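Long-range contact in enolase-phosphatase E1 (Saccharomyces cerevisiae, PDB 2G80), which probably enolises and then dephosphorylates a diketo-methylthiopentyl phosphate, giving the acireductone of the methionine salvage pathway, with magnesium as cofactor: residues A[31-36]-A[139-144]. Sequence-based numbering, arbitrary orientation.
Sequences YSTYLL and RVFIYS
Thr33 OG1 lies near the edge of the Arg139 guanidinium, one face of which is covered by Phe141 CE2, 3.8 Å above the plane and offset toward its rim. The Phe141 ring has Tyr34 O close to its plane at an edge, while Thr33 CG2 approaches obliquely, 3.8 Å from CD2. Near the plane of the Tyr34 ring, at its edge, is Arg139 O; that ring also packs edge-to-face with Phe133, and its hydroxyl bonds to Asp29.

Thr33 suits its place because its two branches differ. With chi1 at -53°, CG2 stands anti to the backbone N and meets the phenylalanine, while OG1 receives a bond from Arg139 NH2 (3.3 Å, 23° out of the guanidinium plane) and shares another with Ser32 OG. A valine here, with a methyl in place of the hydroxyl, would probably leave Arg139 NH2 without this acceptor and Ser32 OG without its hydroxyl mate. Ile200 O also takes a bond from NH2, tying the arginine to helix 190-200.

Strands 33-36 and 140-143 are neighbours in the parallel sheet of the Rossmann-like HAD fold, with the helices of residues 46-136 in the connection between them. Tyr34 and Leu36 each bond through both N and O, and Tyr143 N closes the ladder on Leu36 O (3.0 Å). Leu36 CD1 meets Val140 CG1 at 3.9 Å on one face, branched aliphatics filling a buried layer. On the other, Leu35 CD1 lies against the CB atoms of Phe141 and Tyr143. Just beyond Leu36 comes the magnesium ligand Asp37, and at the matching end of the second strand Ser144, a predicted substrate-binding residue, bonds through OG to the magnesium ligand Glu39.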
loop_
_atom_site.group_PDB
_atom_site.type_symbol
_atom_site.label_atom_id
_atom_site.label_comp_id
_atom_site.label_asym_id
_atom_site.label_seq_id
_atom_site.Cartn_x
_atom_site.Cartn_y
_atom_site.Cartn_z
ATOM N N TYR A 31 -15.995 -1.595 -17.543
ATOM C CA TYR A 31 -14.705 -2.322 -17.534
ATOM C C TYR A 31 -14.809 -3.735 -16.962
ATOM O O TYR A 31 -15.585 -3.983 -16.039
ATOM C CB TYR A 31 -13.677 -1.493 -16.741
ATOM C CG TYR A 31 -13.467 -0.107 -17.324
ATOM C CD1 TYR A 31 -12.664 0.074 -18.454
ATOM C CD2 TYR A 31 -14.120 1.016 -16.789
ATOM C CE1 TYR A 31 -12.483 1.349 -19.031
ATOM C CE2 TYR A 31 -13.948 2.307 -17.357
ATOM C CZ TYR A 31 -13.130 2.459 -18.481
ATOM O OH TYR A 31 -12.948 3.705 -19.064
ATOM N N SER A 32 -14.043 -4.678 -17.511
ATOM C CA SER A 32 -14.005 -6.021 -16.914
ATOM C C SER A 32 -13.169 -5.988 -15.618
ATOM O O SER A 32 -13.471 -6.710 -14.681
ATOM C CB SER A 32 -13.455 -7.095 -17.869
ATOM O OG SER A 32 -12.041 -7.062 -18.019
ATOM N N THR A 33 -12.154 -5.113 -15.579
ATOM C CA THR A 33 -11.145 -5.114 -14.536
ATOM C C THR A 33 -10.740 -3.721 -14.078
ATOM O O THR A 33 -10.739 -2.775 -14.856
ATOM C CB THR A 33 -9.923 -5.859 -15.071
ATOM O OG1 THR A 33 -10.345 -7.135 -15.555
ATOM C CG2 THR A 33 -8.835 -6.063 -14.003
ATOM N N TYR A 34 -10.412 -3.641 -12.793
ATOM C CA TYR A 34 -9.977 -2.451 -12.119
ATOM C C TYR A 34 -8.653 -2.700 -11.399
ATOM O O TYR A 34 -8.483 -3.721 -10.715
ATOM C CB TYR A 34 -11.033 -2.002 -11.114
ATOM C CG TYR A 34 -12.332 -1.601 -11.792
ATOM C CD1 TYR A 34 -13.345 -2.545 -12.012
ATOM C CD2 TYR A 34 -12.516 -0.287 -12.278
ATOM C CE1 TYR A 34 -14.546 -2.194 -12.689
ATOM C CE2 TYR A 34 -13.714 0.089 -12.924
ATOM C CZ TYR A 34 -14.726 -0.860 -13.117
ATOM O OH TYR A 34 -15.889 -0.475 -13.731
ATOM N N LEU A 35 -7.737 -1.754 -11.583
ATOM C CA LEU A 35 -6.423 -1.756 -10.993
ATOM C C LEU A 35 -6.385 -0.523 -10.097
ATOM O O LEU A 35 -6.654 0.604 -10.541
ATOM C CB LEU A 35 -5.354 -1.671 -12.082
ATOM C CG LEU A 35 -3.899 -1.740 -11.631
ATOM C CD1 LEU A 35 -3.598 -3.136 -11.024
ATOM C CD2 LEU A 35 -2.976 -1.454 -12.814
ATOM N N LEU A 36 -6.040 -0.722 -8.840
ATOM C CA LEU A 36 -6.074 0.383 -7.875
ATOM C C LEU A 36 -4.749 0.633 -7.214
ATOM O O LEU A 36 -4.106 -0.293 -6.734
ATOM C CB LEU A 36 -7.095 0.094 -6.777
ATOM C CG LEU A 36 -8.536 -0.218 -7.190
ATOM C CD1 LEU A 36 -9.357 -0.533 -5.919
ATOM C CD2 LEU A 36 -9.150 0.918 -7.924
ATOM N N ARG A 139 -13.619 -7.894 -10.702
ATOM C CA ARG A 139 -12.184 -8.118 -10.810
ATOM C C ARG A 139 -11.424 -6.882 -10.358
ATOM O O ARG A 139 -11.452 -5.848 -11.015
ATOM C CB ARG A 139 -11.791 -8.611 -12.199
ATOM C CG ARG A 139 -12.441 -9.957 -12.578
ATOM C CD ARG A 139 -11.414 -10.954 -13.106
ATOM N NE ARG A 139 -10.622 -10.351 -14.172
ATOM C CZ ARG A 139 -9.396 -10.705 -14.552
ATOM N NH1 ARG A 139 -8.713 -11.698 -13.961
ATOM N NH2 ARG A 139 -8.835 -10.019 -15.543
ATOM N N VAL A 140 -10.794 -7.007 -9.196
ATOM C CA VAL A 140 -10.054 -5.923 -8.549
ATOM C C VAL A 140 -8.655 -6.396 -8.162
ATOM O O VAL A 140 -8.530 -7.319 -7.377
ATOM C CB VAL A 140 -10.769 -5.435 -7.273
ATOM C CG1 VAL A 140 -9.905 -4.374 -6.496
ATOM C CG2 VAL A 140 -12.157 -4.877 -7.630
ATOM N N PHE A 141 -7.647 -5.692 -8.682
ATOM C CA PHE A 141 -6.240 -5.897 -8.417
ATOM C C PHE A 141 -5.624 -4.628 -7.829
ATOM O O PHE A 141 -6.005 -3.511 -8.185
ATOM C CB PHE A 141 -5.504 -6.296 -9.706
ATOM C CG PHE A 141 -5.953 -7.610 -10.261
ATOM C CD1 PHE A 141 -5.269 -8.765 -9.954
ATOM C CD2 PHE A 141 -7.105 -7.699 -11.040
ATOM C CE1 PHE A 141 -5.674 -9.984 -10.442
ATOM C CE2 PHE A 141 -7.536 -8.926 -11.546
ATOM C CZ PHE A 141 -6.827 -10.067 -11.254
ATOM N N ILE A 142 -4.677 -4.816 -6.921
ATOM C CA ILE A 142 -3.967 -3.715 -6.259
ATOM C C ILE A 142 -2.543 -3.640 -6.829
ATOM O O ILE A 142 -1.958 -4.681 -7.137
ATOM C CB ILE A 142 -3.934 -3.927 -4.717
ATOM C CG1 ILE A 142 -5.344 -4.195 -4.144
ATOM C CG2 ILE A 142 -3.325 -2.717 -3.996
ATOM C CD1 ILE A 142 -6.359 -3.070 -4.290
ATOM N N TYR A 143 -2.050 -2.407 -7.055
ATOM C CA TYR A 143 -0.655 -2.140 -7.445
ATOM C C TYR A 143 -0.121 -1.020 -6.554
ATOM O O TYR A 143 -0.638 0.098 -6.609
ATOM C CB TYR A 143 -0.535 -1.749 -8.919
ATOM C CG TYR A 143 0.874 -1.533 -9.490
ATOM C CD1 TYR A 143 1.994 -2.269 -9.034
ATOM C CD2 TYR A 143 1.060 -0.705 -10.601
ATOM C CE1 TYR A 143 3.273 -2.103 -9.612
ATOM C CE2 TYR A 143 2.321 -0.564 -11.201
ATOM C CZ TYR A 143 3.416 -1.255 -10.709
ATOM O OH TYR A 143 4.628 -1.066 -11.297
ATOM N N SER A 144 0.912 -1.315 -5.759
ATOM C CA SER A 144 1.481 -0.343 -4.806
ATOM C C SER A 144 3.005 -0.460 -4.641
ATOM O O SER A 144 3.575 -1.447 -5.029
ATOM C CB SER A 144 0.794 -0.543 -3.437
ATOM O OG SER A 144 1.154 0.475 -2.512
HETATM O O HOH W 1 -14.320 -5.769 -12.443
#